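Local coordinates for Ycf54-like protein (PDB 5M2P) that probably serves as an accessory component of the magnesium protoporphyrin IX monomethylester cyclase and supports protochlorophyllide formation in chlorophyll synthesis, at residues Tyr7-Ala12 / Gly92-Pro97; Phe43-Gln48 / Val69-Thr74. All coordinates share one frame; numbering follows the deposited sequence.

In the fold
Both contacts belong to one four-stranded antiparallel sheet, in the order 43-47, 68-73, 5-13, 90-96. Contact 1 ties strand 5-13 to the outermost strand 90-96. Contact 2 ties strand 68-73 to the other outermost strand, 43-47, and is nested inside the loop closed by contact 1. The two join where Tyr8 and Ala10 pair with Ser73 and Ile71. Contact 2 lies closer to the molecule's centre, about 3 Å against 7 Å between centres. Seven of its twelve touching residues are buried, against three of seven in contact 1. Contact 2 pairs aliphatic residues, with Phe43 and Trp44 at one end and Gln45 among them. Contact 1 is aromatic, includes an exposed glutamate and takes in a bridging water.

Contact 1: residues Tyr7-Ala12 / Gly92-Pro97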
ATOM      1  N   TYR A   7       0.631  -8.410  -5.344  1.00  7.55           N
ATOM      2  CA  TYR A   7       0.356  -7.112  -4.775  1.00  6.26           C
ATOM      3  C   TYR A   7       1.610  -6.278  -4.746  1.00  6.40           C
ATOM      4  O   TYR A   7       2.700  -6.767  -4.427  1.00  9.03           O
ATOM      5  CB  TYR A   7      -0.180  -7.241  -3.333  1.00  6.47           C
ATOM      6  CG  TYR A   7      -1.527  -7.919  -3.294  1.00  7.42           C
ATOM      7  CD1 TYR A   7      -1.652  -9.303  -3.398  1.00  8.34           C
ATOM      8  CD2 TYR A   7      -2.692  -7.173  -3.195  1.00  8.62           C
ATOM      9  CE1 TYR A   7      -2.901  -9.911  -3.434  1.00  8.52           C
ATOM     10  CE2 TYR A   7      -3.939  -7.776  -3.224  1.00  9.89           C
ATOM     11  CZ  TYR A   7      -4.032  -9.146  -3.348  1.00  9.12           C
ATOM     12  OH  TYR A   7      -5.280  -9.743  -3.379  1.00 12.60           O
ATOM     13  N   TYR A   8       1.464  -4.998  -5.086  1.00  6.30           N
ATOM     14  CA  TYR A   8       2.549  -4.048  -5.091  1.00  6.05           C
ATOM     15  C   TYR A   8       2.264  -3.053  -3.986  1.00  6.20           C
ATOM     16  O   TYR A   8       1.102  -2.719  -3.757  1.00  7.48           O
ATOM     17  CB  TYR A   8       2.623  -3.329  -6.465  1.00  6.40           C
ATOM     18  CG  TYR A   8       2.740  -4.294  -7.590  1.00  6.93           C
ATOM     19  CD1 TYR A   8       3.969  -4.818  -7.947  1.00  8.35           C
ATOM     20  CD2 TYR A   8       1.619  -4.749  -8.255  1.00  7.77           C
ATOM     21  CE1 TYR A   8       4.069  -5.767  -8.941  1.00  9.21           C
ATOM     22  CE2 TYR A   8       1.702  -5.703  -9.251  1.00  8.97           C
ATOM     23  CZ  TYR A   8       2.930  -6.224  -9.584  1.00 10.18           C
ATOM     24  OH  TYR A   8       3.037  -7.175 -10.574  1.00 15.20           O
ATOM     25  N   TYR A   9       3.307  -2.545  -3.329  1.00  5.66           N
ATOM     26  CA  TYR A   9       3.103  -1.627  -2.231  1.00  6.06           C
ATOM     27  C   TYR A   9       4.098  -0.485  -2.251  1.00  5.84           C
ATOM     28  O   TYR A   9       5.234  -0.618  -2.721  1.00  5.76           O
ATOM     29  CB  TYR A   9       3.140  -2.333  -0.853  1.00  7.50           C
ATOM     30  CG  TYR A   9       4.504  -2.836  -0.444  1.00  7.75           C
ATOM     31  CD1 TYR A   9       5.430  -1.985   0.161  1.00  8.45           C
ATOM     32  CD2 TYR A   9       4.917  -4.134  -0.733  1.00  8.46           C
ATOM     33  CE1 TYR A   9       6.699  -2.419   0.479  1.00  9.24           C
ATOM     34  CE2 TYR A   9       6.181  -4.593  -0.384  1.00  8.42           C
ATOM     35  CZ  TYR A   9       7.081  -3.724   0.207  1.00  8.75           C
ATOM     36  OH  TYR A   9       8.345  -4.154   0.507  1.00 11.98           O
ATOM     37  N   ALA A  10       3.627   0.609  -1.658  1.00  6.06           N
ATOM     38  CA  ALA A  10       4.454   1.746  -1.269  1.00  5.73           C
ATOM     39  C   ALA A  10       4.196   1.973   0.226  1.00  6.40           C
ATOM     40  O   ALA A  10       3.068   2.241   0.607  1.00  7.82           O
ATOM     41  CB  ALA A  10       4.074   2.984  -2.083  1.00  6.80           C
ATOM     42  N   LEU A  11       5.239   1.852   1.034  1.00  6.08           N
ATOM     43  CA  LEU A  11       5.144   1.979   2.484  1.00  6.83           C
ATOM     44  C   LEU A  11       5.716   3.308   2.933  1.00  7.00           C
ATOM     45  O   LEU A  11       6.828   3.653   2.570  1.00  7.73           O
ATOM     46  CB  LEU A  11       5.937   0.854   3.119  1.00  8.81           C
ATOM     47  CG  LEU A  11       5.804   0.750   4.638  1.00 10.05           C
ATOM     48  CD1 LEU A  11       4.499   0.114   5.028  1.00  9.53           C
ATOM     49  CD2 LEU A  11       6.943  -0.078   5.173  1.00 12.82           C
ATOM     50  N   ALA A  12       4.938   4.037   3.712  1.00  8.07           N
ATOM     51  CA  ALA A  12       5.298   5.328   4.240  1.00  8.89           C
ATOM     52  C   ALA A  12       5.195   5.293   5.772  1.00  8.99           C
ATOM     53  O   ALA A  12       4.557   4.413   6.342  1.00  9.43           O
ATOM     54  CB  ALA A  12       4.300   6.369   3.747  1.00 11.78           C
ATOM     55  N   GLY A  92       7.776  -2.413  -2.976  1.00  7.35           N
ATOM     56  CA  GLY A  92       8.033  -3.828  -3.194  1.00  8.19           C
ATOM     57  C   GLY A  92       6.788  -4.534  -3.649  1.00  7.59           C
ATOM     58  O   GLY A  92       5.811  -3.898  -4.046  1.00  6.75           O
ATOM     59  N   GLU A  93       6.832  -5.853  -3.598  1.00  7.90           N
ATOM     60  CA  GLU A  93       5.719  -6.675  -4.055  1.00  7.33           C
ATOM     61  C   GLU A  93       5.723  -7.986  -3.298  1.00  8.20           C
ATOM     62  O   GLU A  93       6.733  -8.384  -2.731  1.00  9.45           O
ATOM     63  CB  GLU A  93       5.799  -6.957  -5.560  1.00  8.63           C
ATOM     64  CG  GLU A  93       6.923  -7.866  -5.963  1.00 11.73           C
ATOM     65  CD  GLU A  93       7.062  -7.976  -7.466  1.00 15.77           C
ATOM     66  OE1 GLU A  93       6.865  -9.097  -7.988  1.00 20.48           O
ATOM     67  OE2 GLU A  93       7.351  -6.950  -8.113  1.00 18.20           O
ATOM     68  N   PHE A  94       4.581  -8.650  -3.332  1.00  8.18           N
ATOM     69  CA  PHE A  94       4.427  -9.952  -2.693  1.00  8.66           C
ATOM     70  C   PHE A  94       3.235 -10.665  -3.300  1.00  9.32           C
ATOM     71  O   PHE A  94       2.341 -10.046  -3.856  1.00  9.40           O
ATOM     72  CB  PHE A  94       4.256  -9.831  -1.171  1.00  9.11           C
ATOM     73  CG  PHE A  94       3.095  -8.993  -0.740  1.00  8.58           C
ATOM     74  CD1 PHE A  94       1.829  -9.526  -0.651  1.00  8.73           C
ATOM     75  CD2 PHE A  94       3.262  -7.666  -0.396  1.00  8.67           C
ATOM     76  CE1 PHE A  94       0.751  -8.762  -0.228  1.00  9.09           C
ATOM     77  CE2 PHE A  94       2.194  -6.890   0.035  1.00  8.82           C
ATOM     78  CZ  PHE A  94       0.935  -7.408   0.110  1.00  8.91           C
ATOM     79  N   GLU A  95       3.216 -11.987  -3.208  1.00 11.55           N
ATOM     80  CA  GLU A  95       2.087 -12.781  -3.630  1.00 12.58           C
ATOM     81  C   GLU A  95       1.193 -13.082  -2.409  1.00 11.11           C
ATOM     82  O   GLU A  95       1.677 -13.335  -1.289  1.00 12.56           O
ATOM     83  CB  GLU A  95       2.555 -14.096  -4.263  1.00 15.79           C
ATOM     84  CG  GLU A  95       3.627 -13.941  -5.323  1.00 20.04           C
ATOM     85  CD  GLU A  95       3.111 -13.320  -6.582  1.00 23.73           C
ATOM     86  OE1 GLU A  95       2.114 -13.853  -7.128  1.00 34.53           O
ATOM     87  OE2 GLU A  95       3.721 -12.316  -7.039  1.00 29.70           O
ATOM     88  N   ALA A  96      -0.116 -13.111  -2.619  1.00 10.87           N
ATOM     89  CA  ALA A  96      -1.061 -13.436  -1.545  1.00 11.45           C
ATOM     90  C   ALA A  96      -2.365 -13.905  -2.152  1.00 11.85           C
ATOM     91  O   ALA A  96      -2.664 -13.555  -3.299  1.00 14.14           O
ATOM     92  CB  ALA A  96      -1.312 -12.233  -0.663  1.00 11.72           C
ATOM     93  N   PRO A  97      -3.169 -14.668  -1.394  1.00 12.63           N
ATOM     94  CA  PRO A  97      -2.888 -15.135  -0.051  1.00 11.32           C
ATOM     95  C   PRO A  97      -1.835 -16.223   0.005  1.00 12.38           C
ATOM     96  O   PRO A  97      -1.734 -17.043  -0.891  1.00 16.31           O
ATOM     97  CB  PRO A  97      -4.223 -15.731   0.390  1.00 15.89           C
ATOM     98  CG  PRO A  97      -4.813 -16.246  -0.866  1.00 20.86           C
ATOM     99  CD  PRO A  97      -4.471 -15.170  -1.867  1.00 16.85           C
TER
HETATM  100  O   HOH W   1      -5.455 -12.331  -3.538  1.00 27.88           O
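Tyr7 lays its CB over one face of the Phe94 ring, 3.9 Å from the ring centroid, in a CH-pi contact. The two rings are nearly parallel, 14° apart, but slid so far past each other that they barely overlap. Phe94 comes to this place because its CG sits between the backbone N and the carbonyl carbon (chi1 58°). The edge of its ring also meets Tyr9, with CD2 of Phe94 3.9 Å from CD2 of Tyr9.

Tyr9 folds its ring over Gly92. The CA of Gly92 lies 3.8 Å from the Tyr9 ring centroid, so the aromatic ring covers the glycine backbone on that side of the strand. On the opposite face of the sheet Tyr8 and Glu93 run side by side. The OE2 of Glu93 approaches the ring edge at CE1 of Tyr8, and the ring and carboxylate planes stand 83° apart.

The backbones pair in antiparallel fashion. Tyr7 and Phe94 exchange two hydrogen bonds, Tyr7 N to Phe94 O at 2.8 Å and Phe94 N to Tyr7 O at 2.9 Å. Tyr9 and Gly92 form a second such pair. Near the Ala96 end of the pairing a water links Tyr7 OH, 2.6 Å away, to Ala96 O. The water donates to that carbonyl.

Strand 90-96 is an outermost strand of the sheet, and strand 68-73 flanks strand 5-13 on its other side. Phe51 meets the rings of Tyr9 and Phe94. Tyr8 packs against helix 76-86 through Lys76 and Ile79.

Contact 2: residues Phe43-Gln48 / Val69-Thr74; sequences FWQVIQ and VAIVST
Trp44 brings CE3 of its indole to Val72, 3.3 Å from Val72 O. This is an antiparallel strand pair at one side of the four-stranded sheet of the Ycf54 fold. The same CE3 lies 4.1 Å from Val72 CG1. The indole carries on along the partner strand, and its CZ3 comes near Ser73 CA. With CG beside the backbone N (chi1 -49°), the ring leans toward strand 68-73.

Val46 shares this face with Trp44. Its CG2 packs against Val72 CG2 at 4.0 Å, and Ala70 is its partner across the strands. The other face holds Phe43, Gln45, Ile47, Val69, Ile71 and Ser73. There the aliphatic part of Gln45 crosses Val69 at an angle, with Gln45 CG 3.6 Å from Val69 CG2. Ile71 CD1 lies 3.9 Å from Gln45 CG.

Four backbone hydrogen bonds hold the strands in register. Trp44 and Val72 exchange two, and Val46 and Ala70 exchange two. The bonds Val72 N to Trp44 O and Val46 N to Ala70 O are both 2.8 Å and close to straight, with angles at hydrogen of 172° and 169°.

Helices cover the Gln45 face. Leu27 of helix 21-36 touches Gln45 and Ile71, while Leu17 of helix 14-18 touches Gln45 and Val69. The ring of Phe43 meets Arg30 in a cation-pi contact and Tyr34 edge-to-face. On the other face Tyr7 reaches Trp44 and Val72.

The hydroxyl of Ser73 is hydrogen-bonded to Asp42 O and Asn75 N. Its OG also lies 3.8 Å from Phe43 CB.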
ATOM      1  N   PHE A  43      -6.995  -0.923  -5.293  1.00  7.05           N
ATOM      2  CA  PHE A  43      -5.969  -0.216  -4.539  1.00  7.66           C
ATOM      3  C   PHE A  43      -6.579   0.132  -3.200  1.00  8.37           C
ATOM      4  O   PHE A  43      -7.777   0.390  -3.112  1.00  8.13           O
ATOM      5  CB  PHE A  43      -5.483   1.062  -5.267  1.00  7.80           C
ATOM      6  CG  PHE A  43      -6.564   2.084  -5.456  1.00  8.01           C
ATOM      7  CD1 PHE A  43      -7.494   1.966  -6.477  1.00  9.06           C
ATOM      8  CD2 PHE A  43      -6.705   3.148  -4.564  1.00  8.68           C
ATOM      9  CE1 PHE A  43      -8.544   2.873  -6.597  1.00  8.97           C
ATOM     10  CE2 PHE A  43      -7.733   4.054  -4.700  1.00  9.89           C
ATOM     11  CZ  PHE A  43      -8.651   3.925  -5.730  1.00 10.61           C
ATOM     12  N   TRP A  44      -5.738   0.162  -2.182  1.00  7.17           N
ATOM     13  CA  TRP A  44      -6.161   0.298  -0.810  1.00  7.62           C
ATOM     14  C   TRP A  44      -5.062   0.976  -0.004  1.00  8.22           C
ATOM     15  O   TRP A  44      -3.885   0.816  -0.280  1.00  9.77           O
ATOM     16  CB  TRP A  44      -6.459  -1.071  -0.184  1.00  9.28           C
ATOM     17  CG  TRP A  44      -7.340  -1.975  -1.007  1.00 10.65           C
ATOM     18  CD1 TRP A  44      -8.692  -2.087  -0.936  1.00 11.24           C
ATOM     19  CD2 TRP A  44      -6.914  -2.871  -2.032  1.00 10.25           C
ATOM     20  NE1 TRP A  44      -9.127  -2.988  -1.856  1.00 12.45           N
ATOM     21  CE2 TRP A  44      -8.060  -3.494  -2.536  1.00 10.46           C
ATOM     22  CE3 TRP A  44      -5.669  -3.211  -2.578  1.00  9.95           C
ATOM     23  CZ2 TRP A  44      -8.003  -4.438  -3.561  1.00 10.81           C
ATOM     24  CZ3 TRP A  44      -5.615  -4.145  -3.589  1.00 10.39           C
ATOM     25  CH2 TRP A  44      -6.775  -4.757  -4.055  1.00 11.54           C
ATOM     26  N   GLN A  45      -5.466   1.673   1.049  1.00  8.71           N
ATOM     27  CA  GLN A  45      -4.555   2.187   2.017  1.00  8.67           C
ATOM     28  C   GLN A  45      -4.719   1.355   3.277  1.00  8.90           C
ATOM     29  O   GLN A  45      -5.845   1.207   3.784  1.00 11.96           O
ATOM     30  CB  GLN A  45      -4.832   3.669   2.268  1.00 10.05           C
ATOM     31  CG  GLN A  45      -3.940   4.262   3.355  1.00 12.00           C
ATOM     32  CD  GLN A  45      -3.890   5.793   3.322  1.00 14.31           C
ATOM     33  OE1 GLN A  45      -3.508   6.385   2.324  1.00 19.03           O
ATOM     34  NE2 GLN A  45      -4.250   6.421   4.426  1.00 19.52           N
ATOM     35  N   VAL A  46      -3.616   0.795   3.759  1.00  8.35           N
ATOM     36  CA  VAL A  46      -3.623  -0.130   4.892  1.00  8.59           C
ATOM     37  C   VAL A  46      -2.748   0.457   5.973  1.00  8.92           C
ATOM     38  O   VAL A  46      -1.558   0.645   5.790  1.00  8.99           O
ATOM     39  CB  VAL A  46      -3.072  -1.525   4.481  1.00  9.27           C
ATOM     40  CG1 VAL A  46      -3.112  -2.485   5.670  1.00 10.27           C
ATOM     41  CG2 VAL A  46      -3.852  -2.100   3.307  1.00 10.09           C
ATOM     42  N   ILE A  47      -3.339   0.727   7.130  1.00 10.11           N
ATOM     43  CA  ILE A  47      -2.610   1.253   8.265  1.00  9.86           C
ATOM     44  C   ILE A  47      -1.878   0.094   8.952  1.00  9.08           C
ATOM     45  O   ILE A  47      -2.451  -0.985   9.164  1.00 11.67           O
ATOM     46  CB  ILE A  47      -3.557   1.939   9.270  1.00 14.40           C
ATOM     47  CG1 ILE A  47      -4.279   3.118   8.615  1.00 19.18           C
ATOM     48  CG2 ILE A  47      -2.772   2.409  10.481  1.00 17.92           C
ATOM     49  CD1 ILE A  47      -5.469   3.634   9.400  1.00 25.99           C
ATOM     50  N   GLN A  48      -0.612   0.295   9.277  1.00  8.93           N
ATOM     51  CA  GLN A  48       0.194  -0.692   9.966  1.00  8.95           C
ATOM     52  C   GLN A  48       0.016  -2.098   9.361  1.00  8.85           C
ATOM     53  O   GLN A  48      -0.385  -3.056  10.054  1.00  9.80           O
ATOM     54  CB  GLN A  48      -0.121  -0.707  11.467  1.00 10.63           C
ATOM     55  CG  GLN A  48       1.080  -1.139  12.290  1.00 11.70           C
ATOM     56  CD  GLN A  48       2.221  -0.123  12.332  1.00 12.27           C
ATOM     57  OE1 GLN A  48       2.059   1.038  11.987  1.00 12.53           O
ATOM     58  NE2 GLN A  48       3.376  -0.580  12.759  1.00 14.35           N
ATOM     59  N   VAL A  69       2.228   2.831   7.101  1.00  9.15           N
ATOM     60  CA  VAL A  69       0.992   2.805   6.346  1.00  8.62           C
ATOM     61  C   VAL A  69       1.377   2.518   4.900  1.00  7.55           C
ATOM     62  O   VAL A  69       2.347   3.088   4.402  1.00  9.55           O
ATOM     63  CB  VAL A  69       0.206   4.126   6.443  1.00 10.09           C
ATOM     64  CG1 VAL A  69       1.096   5.323   6.232  1.00 10.21           C
ATOM     65  CG2 VAL A  69      -1.015   4.154   5.523  1.00 10.37           C
ATOM     66  N   ALA A  70       0.670   1.583   4.270  1.00  7.07           N
ATOM     67  CA  ALA A  70       0.954   1.236   2.884  1.00  7.39           C
ATOM     68  C   ALA A  70      -0.159   1.633   1.949  1.00  7.26           C
ATOM     69  O   ALA A  70      -1.348   1.492   2.251  1.00  8.65           O
ATOM     70  CB  ALA A  70       1.197  -0.272   2.760  1.00  8.63           C
ATOM     71  N   ILE A  71       0.237   2.021   0.744  1.00  6.36           N
ATOM     72  CA  ILE A  71      -0.649   2.007  -0.401  1.00  7.44           C
ATOM     73  C   ILE A  71      -0.362   0.707  -1.141  1.00  7.18           C
ATOM     74  O   ILE A  71       0.778   0.416  -1.491  1.00  8.28           O
ATOM     75  CB  ILE A  71      -0.443   3.226  -1.325  1.00  8.02           C
ATOM     76  CG1 ILE A  71      -0.443   4.540  -0.534  1.00 10.43           C
ATOM     77  CG2 ILE A  71      -1.507   3.239  -2.404  1.00  9.01           C
ATOM     78  CD1 ILE A  71      -1.678   4.793   0.271  1.00 12.21           C
ATOM     79  N   VAL A  72      -1.400  -0.093  -1.313  1.00  7.40           N
ATOM     80  CA  VAL A  72      -1.304  -1.440  -1.893  1.00  7.39           C
ATOM     81  C   VAL A  72      -2.174  -1.471  -3.125  1.00  7.51           C
ATOM     82  O   VAL A  72      -3.285  -0.956  -3.125  1.00  8.41           O
ATOM     83  CB  VAL A  72      -1.819  -2.482  -0.875  1.00  9.78           C
ATOM     84  CG1 VAL A  72      -1.750  -3.899  -1.436  1.00 10.24           C
ATOM     85  CG2 VAL A  72      -1.048  -2.340   0.420  1.00 11.13           C
ATOM     86  N   SER A  73      -1.709  -2.143  -4.168  1.00  7.31           N
ATOM     87  CA  SER A  73      -2.551  -2.327  -5.342  1.00  7.39           C
ATOM     88  C   SER A  73      -2.125  -3.544  -6.113  1.00  6.17           C
ATOM     89  O   SER A  73      -0.952  -3.909  -6.109  1.00  7.38           O
ATOM     90  CB  SER A  73      -2.431  -1.114  -6.272  1.00  8.43           C
ATOM     91  OG  SER A  73      -3.303  -1.175  -7.372  1.00  9.07           O
ATOM     92  N   THR A  74      -3.073  -4.167  -6.824  1.00  6.88           N
ATOM     93  CA  THR A  74      -2.751  -5.192  -7.808  1.00  6.85           C
ATOM     94  C   THR A  74      -2.380  -4.587  -9.165  1.00  7.24           C
ATOM     95  O   THR A  74      -2.024  -5.321 -10.065  1.00  8.69           O
ATOM     96  CB  THR A  74      -3.892  -6.195  -7.952  1.00  7.77           C
ATOM     97  OG1 THR A  74      -5.090  -5.461  -8.228  1.00  8.87           O
ATOM     98  CG2 THR A  74      -4.042  -7.018  -6.668  1.00 10.03           C
TER